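PDB 3QMW: thioesterase from Streptomyces coelicolor, which probably hydrolyses thioesters as an alpha/beta-hydrolase-fold thioesterase of the prodiginine biosynthetic pathway. Local coordinates for residues I157-G162 against N238-N243; P216-E220 against L231-L235. One frame throughout, in Å; residues are numbered along the deposited sequence.

Overall arrangement
Followed from the N terminus, the chain first lays down most of the parallel sheet and then reaches helix 150-159, whose C-terminal end is the first half of contact 1. After helices 169-176 and 178-189, strand 203-208 leads into helix 216-220, the first half of contact 2. The loop closed by contact 2 is short: strand 230-235 returns beside strand 203-208 and ends it. Directly after this strand, 238-243 goes back to 157-162 and closes the longer loop, which therefore encloses the shorter one without crossing it. Contact 2 joins a helix to the last strand of the sheet, whereas contact 1 ties the following loop to helix 150-159. Their centres lie about 17 Å apart.

Contact 1 (I157-G162 against N238-N243); sequences IRDLGG and NHFFLN
With chi1 at -87° and chi2 at 100°, Phe-240 lays one ring face against the chain just past helix 150-159, where Gly-162 CA stands 3.3 Å from the ring centroid and 16° off the normal. This is a CH-pi contact made by a backbone carbon. Leu-160 O lies in the ring plane at its edge, 3.4 Å from Phe-240 CD1. Ile-157, whose CG1 is beside its own backbone N, brings CD1 to the rim of the same ring, 4.1 Å from Phe-240 CZ; the two side chains cross at about a right angle. The glycines allow the close approach: Gly-161 has positive phi and ends the helix in a Schellman motif, in which Gly-162 N donates to Ile-157 O at 2.8 Å. No hydrogen bond links the segments, and the contact rests on the CH-pi approach and apolar packing around the Phe-240 ring. The same type I turn, Asn-238 to Phe-241, that carries Phe-240 also carries His-239, whose CB lies 3.9 Å from Leu-160 O. The His-239 ring is hydrogen-bonded to Ser-105 through NE2 and to Asp-211 through ND1, a geometry consistent with the Ser-His-Asp catalytic triad of an alpha/beta hydrolase.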
ATOM      1  N   ILE D 157     -26.819  11.880   0.492  1.00 60.18           N
ATOM      2  CA  ILE D 157     -25.415  11.726   0.859  1.00 60.00           C
ATOM      3  C   ILE D 157     -25.248  10.772   2.046  1.00 60.15           C
ATOM      4  O   ILE D 157     -24.281  10.009   2.101  1.00 59.50           O
ATOM      5  CB  ILE D 157     -24.776  13.082   1.190  1.00 59.90           C
ATOM      6  CG1 ILE D 157     -24.647  13.927  -0.077  1.00 59.54           C
ATOM      7  CG2 ILE D 157     -23.405  12.892   1.807  1.00 59.41           C
ATOM      8  CD1 ILE D 157     -23.514  13.503  -0.970  1.00 59.61           C
ATOM      9  N   ARG D 158     -26.197  10.819   2.983  1.00 60.53           N
ATOM     10  CA  ARG D 158     -26.183   9.947   4.164  1.00 60.97           C
ATOM     11  C   ARG D 158     -26.312   8.475   3.798  1.00 60.94           C
ATOM     12  O   ARG D 158     -25.616   7.638   4.363  1.00 61.10           O
ATOM     13  CB  ARG D 158     -27.315  10.312   5.121  1.00 61.28           C
ATOM     14  CG  ARG D 158     -27.373   9.443   6.381  1.00 62.52           C
ATOM     15  CD  ARG D 158     -28.454   9.914   7.359  1.00 64.48           C
ATOM     16  NE  ARG D 158     -28.315  11.335   7.704  1.00 66.06           N
ATOM     17  CZ  ARG D 158     -29.219  12.294   7.462  1.00 67.13           C
ATOM     18  NH1 ARG D 158     -30.390  12.025   6.876  1.00 67.29           N
ATOM     19  NH2 ARG D 158     -28.950  13.548   7.828  1.00 67.05           N
ATOM     20  N   ASP D 159     -27.206   8.173   2.859  1.00 60.77           N
ATOM     21  CA  ASP D 159     -27.465   6.795   2.437  1.00 60.62           C
ATOM     22  C   ASP D 159     -26.362   6.262   1.516  1.00 60.31           C
ATOM     23  O   ASP D 159     -26.288   5.057   1.272  1.00 60.12           O
ATOM     24  CB  ASP D 159     -28.837   6.686   1.749  1.00 60.70           C
ATOM     25  CG  ASP D 159     -29.993   7.091   2.663  1.00 60.90           C
ATOM     26  OD1 ASP D 159     -29.938   6.818   3.883  1.00 61.42           O
ATOM     27  OD2 ASP D 159     -30.963   7.688   2.158  1.00 61.20           O
ATOM     28  N   LEU D 160     -25.523   7.162   1.002  1.00 60.09           N
ATOM     29  CA  LEU D 160     -24.323   6.784   0.237  1.00 59.81           C
ATOM     30  C   LEU D 160     -23.072   6.710   1.118  1.00 59.55           C
ATOM     31  O   LEU D 160     -22.011   6.331   0.639  1.00 59.59           O
ATOM     32  CB  LEU D 160     -24.074   7.772  -0.921  1.00 59.81           C
ATOM     33  CG  LEU D 160     -24.973   7.716  -2.165  1.00 59.80           C
ATOM     34  CD1 LEU D 160     -24.610   8.829  -3.153  1.00 59.81           C
ATOM     35  CD2 LEU D 160     -24.886   6.369  -2.857  1.00 59.91           C
ATOM     36  N   GLY D 161     -23.195   7.081   2.392  1.00 59.48           N
ATOM     37  CA  GLY D 161     -22.084   6.994   3.349  1.00 59.45           C
ATOM     38  C   GLY D 161     -21.235   8.249   3.477  1.00 59.51           C
ATOM     39  O   GLY D 161     -20.128   8.199   4.016  1.00 59.37           O
ATOM     40  N   GLY D 162     -21.758   9.380   3.009  1.00 59.77           N
ATOM     41  CA  GLY D 162     -21.005  10.631   2.973  1.00 60.04           C
ATOM     42  C   GLY D 162     -20.991  11.410   4.270  1.00 60.37           C
ATOM     43  O   GLY D 162     -20.009  12.090   4.573  1.00 60.43           O
ATOM     44  N   ASN D 238     -18.591   1.290   0.234  1.00 54.13           N
ATOM     45  CA  ASN D 238     -19.597   2.146  -0.377  1.00 53.85           C
ATOM     46  C   ASN D 238     -18.999   3.276  -1.215  1.00 53.95           C
ATOM     47  O   ASN D 238     -17.786   3.375  -1.370  1.00 53.64           O
ATOM     48  CB  ASN D 238     -20.558   2.668   0.709  1.00 53.70           C
ATOM     49  CG  ASN D 238     -19.879   3.564   1.744  1.00 53.29           C
ATOM     50  OD1 ASN D 238     -18.867   4.214   1.471  1.00 52.57           O
ATOM     51  ND2 ASN D 238     -20.459   3.615   2.940  1.00 52.86           N
ATOM     52  N   HIS D 239     -19.865   4.112  -1.771  1.00 54.21           N
ATOM     53  CA  HIS D 239     -19.447   5.249  -2.585  1.00 54.68           C
ATOM     54  C   HIS D 239     -18.453   6.164  -1.858  1.00 54.77           C
ATOM     55  O   HIS D 239     -17.648   6.827  -2.504  1.00 54.56           O
ATOM     56  CB  HIS D 239     -20.687   6.053  -3.007  1.00 54.88           C
ATOM     57  CG  HIS D 239     -20.433   7.045  -4.097  1.00 55.57           C
ATOM     58  ND1 HIS D 239     -20.682   6.769  -5.424  1.00 56.62           N
ATOM     59  CD2 HIS D 239     -19.976   8.320  -4.056  1.00 56.57           C
ATOM     60  CE1 HIS D 239     -20.383   7.830  -6.155  1.00 56.91           C
ATOM     61  NE2 HIS D 239     -19.948   8.784  -5.350  1.00 56.90           N
ATOM     62  N   PHE D 240     -18.519   6.200  -0.526  1.00 55.06           N
ATOM     63  CA  PHE D 240     -17.667   7.086   0.281  1.00 55.54           C
ATOM     64  C   PHE D 240     -16.549   6.384   1.080  1.00 55.65           C
ATOM     65  O   PHE D 240     -15.945   6.986   1.984  1.00 55.65           O
ATOM     66  CB  PHE D 240     -18.539   7.922   1.228  1.00 55.64           C
ATOM     67  CG  PHE D 240     -19.033   9.194   0.615  1.00 56.50           C
ATOM     68  CD1 PHE D 240     -20.330   9.286   0.114  1.00 57.14           C
ATOM     69  CD2 PHE D 240     -18.199  10.304   0.534  1.00 57.29           C
ATOM     70  CE1 PHE D 240     -20.790  10.467  -0.457  1.00 57.52           C
ATOM     71  CE2 PHE D 240     -18.646  11.489  -0.037  1.00 57.96           C
ATOM     72  CZ  PHE D 240     -19.947  11.570  -0.535  1.00 58.13           C
ATOM     73  N   PHE D 241     -16.247   5.136   0.730  1.00 55.78           N
ATOM     74  CA  PHE D 241     -15.150   4.396   1.371  1.00 55.92           C
ATOM     75  C   PHE D 241     -13.870   5.243   1.571  1.00 56.00           C
ATOM     76  O   PHE D 241     -13.162   5.079   2.575  1.00 56.30           O
ATOM     77  CB  PHE D 241     -14.823   3.102   0.591  1.00 55.96           C
ATOM     78  CG  PHE D 241     -14.116   3.320  -0.739  1.00 55.35           C
ATOM     79  CD1 PHE D 241     -12.789   3.733  -0.789  1.00 55.12           C
ATOM     80  CD2 PHE D 241     -14.767   3.066  -1.934  1.00 54.77           C
ATOM     81  CE1 PHE D 241     -12.148   3.914  -2.005  1.00 55.63           C
ATOM     82  CE2 PHE D 241     -14.128   3.238  -3.154  1.00 54.79           C
ATOM     83  CZ  PHE D 241     -12.824   3.663  -3.191  1.00 54.89           C
ATOM     84  N   LEU D 242     -13.609   6.150   0.623  1.00 55.64           N
ATOM     85  CA  LEU D 242     -12.377   6.953   0.568  1.00 55.28           C
ATOM     86  C   LEU D 242     -12.051   7.716   1.851  1.00 54.97           C
ATOM     87  O   LEU D 242     -10.886   8.001   2.125  1.00 55.12           O
ATOM     88  CB  LEU D 242     -12.462   7.954  -0.598  1.00 55.22           C
ATOM     89  CG  LEU D 242     -11.165   8.671  -0.968  1.00 54.43           C
ATOM     90  CD1 LEU D 242     -10.122   7.648  -1.338  1.00 54.75           C
ATOM     91  CD2 LEU D 242     -11.380   9.633  -2.096  1.00 53.09           C
ATOM     92  N   ASN D 243     -13.074   8.059   2.622  1.00 54.68           N
ATOM     93  CA  ASN D 243     -12.878   8.807   3.857  1.00 54.52           C
ATOM     94  C   ASN D 243     -12.033   8.036   4.873  1.00 54.17           C
ATOM     95  O   ASN D 243     -11.127   8.602   5.480  1.00 54.94           O
ATOM     96  CB  ASN D 243     -14.232   9.182   4.476  1.00 54.78           C
ATOM     97  CG  ASN D 243     -15.119   9.972   3.518  1.00 55.06           C
ATOM     98  OD1 ASN D 243     -14.642  10.840   2.771  1.00 54.06           O
ATOM     99  ND2 ASN D 243     -16.415   9.671   3.537  1.00 55.46           N
TER

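Contact 2 (P216-E220 against L231-L235); sequences PEMVE and LRRHL
The beta-alpha-beta unit made of strand 203-208, helix 216-220 and strand 230-235 is bridged here mainly by Arg-232, which reaches from the last strand to the helix. The short axes of helix and strand pass 9.8 Å apart and run nearly antiparallel, at 155°, a gap that side chains must bridge. Arg-232 does so with CG anti to the backbone N and a bend at chi3 (55°), which turns the guanidinium edge to Glu-220. Both donors go to a single carboxylate oxygen: Arg-232 NE lies 2.8 Å from Glu-220 OE1, and Arg-232 NH2 lies 3.0 Å from the same OE1. The NE bond is the straighter of the two, and OE1 is within about 6° of the guanidinium plane for both. The carboxylate plane, by contrast, stands steeply across that of the guanidinium, so the grip is side-on but not a two-oxygen pairing. Glu-220 OE2 is salt-bridged to Arg-223, and the carboxylate thus sits between two arginines, which would be expected to stabilise its charged form. Closer to the strand, the aliphatic part of the arginine rests on the helix, with Arg-232 CD 3.8 Å from Val-219 CG1. Pro-216 O, rather than the whole carbonyl, lies over one guanidinium face, 4.0 Å from Arg-232 NE; that same O accepts the helical bond from Glu-220 N. Further along the strand, His-234 CE1 comes 3.9 Å from Pro-216 CG, while His-234 ND1 is bonded to Ser-207 OG. Val-219 also touches Ala-205 and Ser-207, and so the helix packs on both strands of the unit. A helix connecting neighbouring parallel strands in this way is a beta-alpha-beta crossover at the margin of the alpha/beta-hydrolase sheet.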
ATOM      1  N   PRO D 216     -20.124  -2.422 -10.803  1.00 64.54           N
ATOM      2  CA  PRO D 216     -19.085  -3.048 -11.623  1.00 64.63           C
ATOM      3  C   PRO D 216     -19.257  -2.819 -13.133  1.00 64.66           C
ATOM      4  O   PRO D 216     -18.320  -2.386 -13.814  1.00 64.43           O
ATOM      5  CB  PRO D 216     -19.226  -4.535 -11.279  1.00 64.64           C
ATOM      6  CG  PRO D 216     -19.722  -4.547  -9.887  1.00 64.51           C
ATOM      7  CD  PRO D 216     -20.540  -3.296  -9.690  1.00 64.55           C
ATOM      8  N   GLU D 217     -20.452  -3.109 -13.640  1.00 64.67           N
ATOM      9  CA  GLU D 217     -20.770  -2.880 -15.054  1.00 64.77           C
ATOM     10  C   GLU D 217     -20.565  -1.412 -15.494  1.00 64.36           C
ATOM     11  O   GLU D 217     -20.149  -1.161 -16.631  1.00 64.27           O
ATOM     12  CB  GLU D 217     -22.203  -3.347 -15.368  1.00 64.92           C
ATOM     13  CG  GLU D 217     -23.296  -2.582 -14.611  1.00 65.68           C
ATOM     14  CD  GLU D 217     -24.702  -3.128 -14.834  1.00 66.95           C
ATOM     15  OE1 GLU D 217     -24.878  -3.869 -15.830  1.00 67.63           O
ATOM     16  OE2 GLU D 217     -25.621  -2.830 -14.029  1.00 66.65           O
ATOM     17  N   MET D 218     -20.848  -0.460 -14.599  1.00 63.79           N
ATOM     18  CA  MET D 218     -20.622   0.964 -14.876  1.00 63.53           C
ATOM     19  C   MET D 218     -19.134   1.277 -14.924  1.00 62.78           C
ATOM     20  O   MET D 218     -18.672   2.027 -15.782  1.00 62.50           O
ATOM     21  CB  MET D 218     -21.280   1.857 -13.813  1.00 63.89           C
ATOM     22  CG  MET D 218     -22.797   1.927 -13.883  1.00 64.96           C
ATOM     23  SD  MET D 218     -23.546   2.741 -12.444  1.00 66.98           S
ATOM     24  CE  MET D 218     -25.287   2.469 -12.788  1.00 65.62           C
ATOM     25  N   VAL D 219     -18.389   0.697 -13.992  1.00 62.24           N
ATOM     26  CA  VAL D 219     -16.950   0.909 -13.919  1.00 61.95           C
ATOM     27  C   VAL D 219     -16.258   0.134 -15.033  1.00 61.64           C
ATOM     28  O   VAL D 219     -15.269   0.595 -15.599  1.00 61.51           O
ATOM     29  CB  VAL D 219     -16.384   0.491 -12.549  1.00 62.01           C
ATOM     30  CG1 VAL D 219     -14.898   0.845 -12.448  1.00 61.58           C
ATOM     31  CG2 VAL D 219     -17.178   1.166 -11.433  1.00 61.99           C
ATOM     32  N   GLU D 220     -16.792  -1.040 -15.352  1.00 61.32           N
ATOM     33  CA  GLU D 220     -16.326  -1.802 -16.500  1.00 61.12           C
ATOM     34  C   GLU D 220     -16.404  -0.969 -17.773  1.00 60.41           C
ATOM     35  O   GLU D 220     -15.544  -1.090 -18.641  1.00 60.54           O
ATOM     36  CB  GLU D 220     -17.161  -3.074 -16.673  1.00 61.54           C
ATOM     37  CG  GLU D 220     -16.676  -4.029 -17.796  1.00 62.61           C
ATOM     38  CD  GLU D 220     -15.331  -4.684 -17.496  1.00 63.91           C
ATOM     39  OE1 GLU D 220     -15.022  -4.916 -16.303  1.00 65.74           O
ATOM     40  OE2 GLU D 220     -14.583  -4.975 -18.453  1.00 64.23           O
ATOM     41  N   LEU D 231      -7.156  -2.181 -15.948  1.00 59.86           N
ATOM     42  CA  LEU D 231      -7.449  -3.055 -14.826  1.00 59.67           C
ATOM     43  C   LEU D 231      -8.612  -2.493 -14.034  1.00 59.48           C
ATOM     44  O   LEU D 231      -8.631  -1.306 -13.711  1.00 59.66           O
ATOM     45  CB  LEU D 231      -6.243  -3.152 -13.898  1.00 59.79           C
ATOM     46  CG  LEU D 231      -5.044  -3.959 -14.392  1.00 60.57           C
ATOM     47  CD1 LEU D 231      -3.820  -3.637 -13.541  1.00 61.30           C
ATOM     48  CD2 LEU D 231      -5.347  -5.457 -14.386  1.00 60.68           C
ATOM     49  N   ARG D 232      -9.580  -3.341 -13.715  1.00 59.05           N
ATOM     50  CA  ARG D 232     -10.601  -2.974 -12.761  1.00 58.79           C
ATOM     51  C   ARG D 232     -10.357  -3.736 -11.471  1.00 58.55           C
ATOM     52  O   ARG D 232     -10.646  -4.933 -11.385  1.00 58.56           O
ATOM     53  CB  ARG D 232     -12.005  -3.268 -13.294  1.00 58.74           C
ATOM     54  CG  ARG D 232     -13.102  -2.880 -12.311  1.00 58.86           C
ATOM     55  CD  ARG D 232     -14.465  -2.879 -12.956  1.00 59.68           C
ATOM     56  NE  ARG D 232     -14.763  -4.159 -13.597  1.00 60.62           N
ATOM     57  CZ  ARG D 232     -15.124  -5.271 -12.957  1.00 60.91           C
ATOM     58  NH1 ARG D 232     -15.248  -5.291 -11.635  1.00 61.13           N
ATOM     59  NH2 ARG D 232     -15.366  -6.376 -13.654  1.00 61.15           N
ATOM     60  N   ARG D 233      -9.812  -3.042 -10.476  1.00 58.25           N
ATOM     61  CA  ARG D 233      -9.778  -3.565  -9.118  1.00 58.03           C
ATOM     62  C   ARG D 233     -11.172  -3.415  -8.552  1.00 57.62           C
ATOM     63  O   ARG D 233     -11.910  -2.518  -8.944  1.00 57.69           O
ATOM     64  CB  ARG D 233      -8.782  -2.813  -8.245  1.00 58.11           C
ATOM     65  CG  ARG D 233      -7.388  -2.695  -8.833  1.00 58.89           C
ATOM     66  CD  ARG D 233      -6.819  -4.040  -9.229  1.00 59.79           C
ATOM     67  NE  ARG D 233      -5.391  -3.937  -9.525  1.00 61.11           N
ATOM     68  CZ  ARG D 233      -4.614  -4.956  -9.891  1.00 61.02           C
ATOM     69  NH1 ARG D 233      -5.119  -6.178 -10.018  1.00 61.39           N
ATOM     70  NH2 ARG D 233      -3.326  -4.749 -10.137  1.00 60.73           N
ATOM     71  N   HIS D 234     -11.535  -4.310  -7.646  1.00 57.28           N
ATOM     72  CA  HIS D 234     -12.857  -4.296  -7.039  1.00 56.95           C
ATOM     73  C   HIS D 234     -12.698  -4.332  -5.528  1.00 56.65           C
ATOM     74  O   HIS D 234     -12.199  -5.310  -4.974  1.00 56.80           O
ATOM     75  CB  HIS D 234     -13.684  -5.487  -7.510  1.00 56.90           C
ATOM     76  CG  HIS D 234     -15.106  -5.445  -7.051  1.00 56.46           C
ATOM     77  ND1 HIS D 234     -15.995  -4.487  -7.484  1.00 55.94           N
ATOM     78  CD2 HIS D 234     -15.793  -6.242  -6.202  1.00 56.07           C
ATOM     79  CE1 HIS D 234     -17.170  -4.695  -6.920  1.00 55.73           C
ATOM     80  NE2 HIS D 234     -17.076  -5.756  -6.140  1.00 55.97           N
ATOM     81  N   LEU D 235     -13.127  -3.254  -4.878  1.00 55.94           N
ATOM     82  CA  LEU D 235     -12.962  -3.075  -3.453  1.00 55.16           C
ATOM     83  C   LEU D 235     -14.285  -3.296  -2.736  1.00 54.84           C
ATOM     84  O   LEU D 235     -15.338  -3.298  -3.362  1.00 54.63           O
ATOM     85  CB  LEU D 235     -12.442  -1.665  -3.186  1.00 55.03           C
ATOM     86  CG  LEU D 235     -10.973  -1.501  -3.539  1.00 54.04           C
ATOM     87  CD1 LEU D 235     -10.611  -0.052  -3.661  1.00 53.34           C
ATOM     88  CD2 LEU D 235     -10.149  -2.181  -2.471  1.00 54.35           C
TER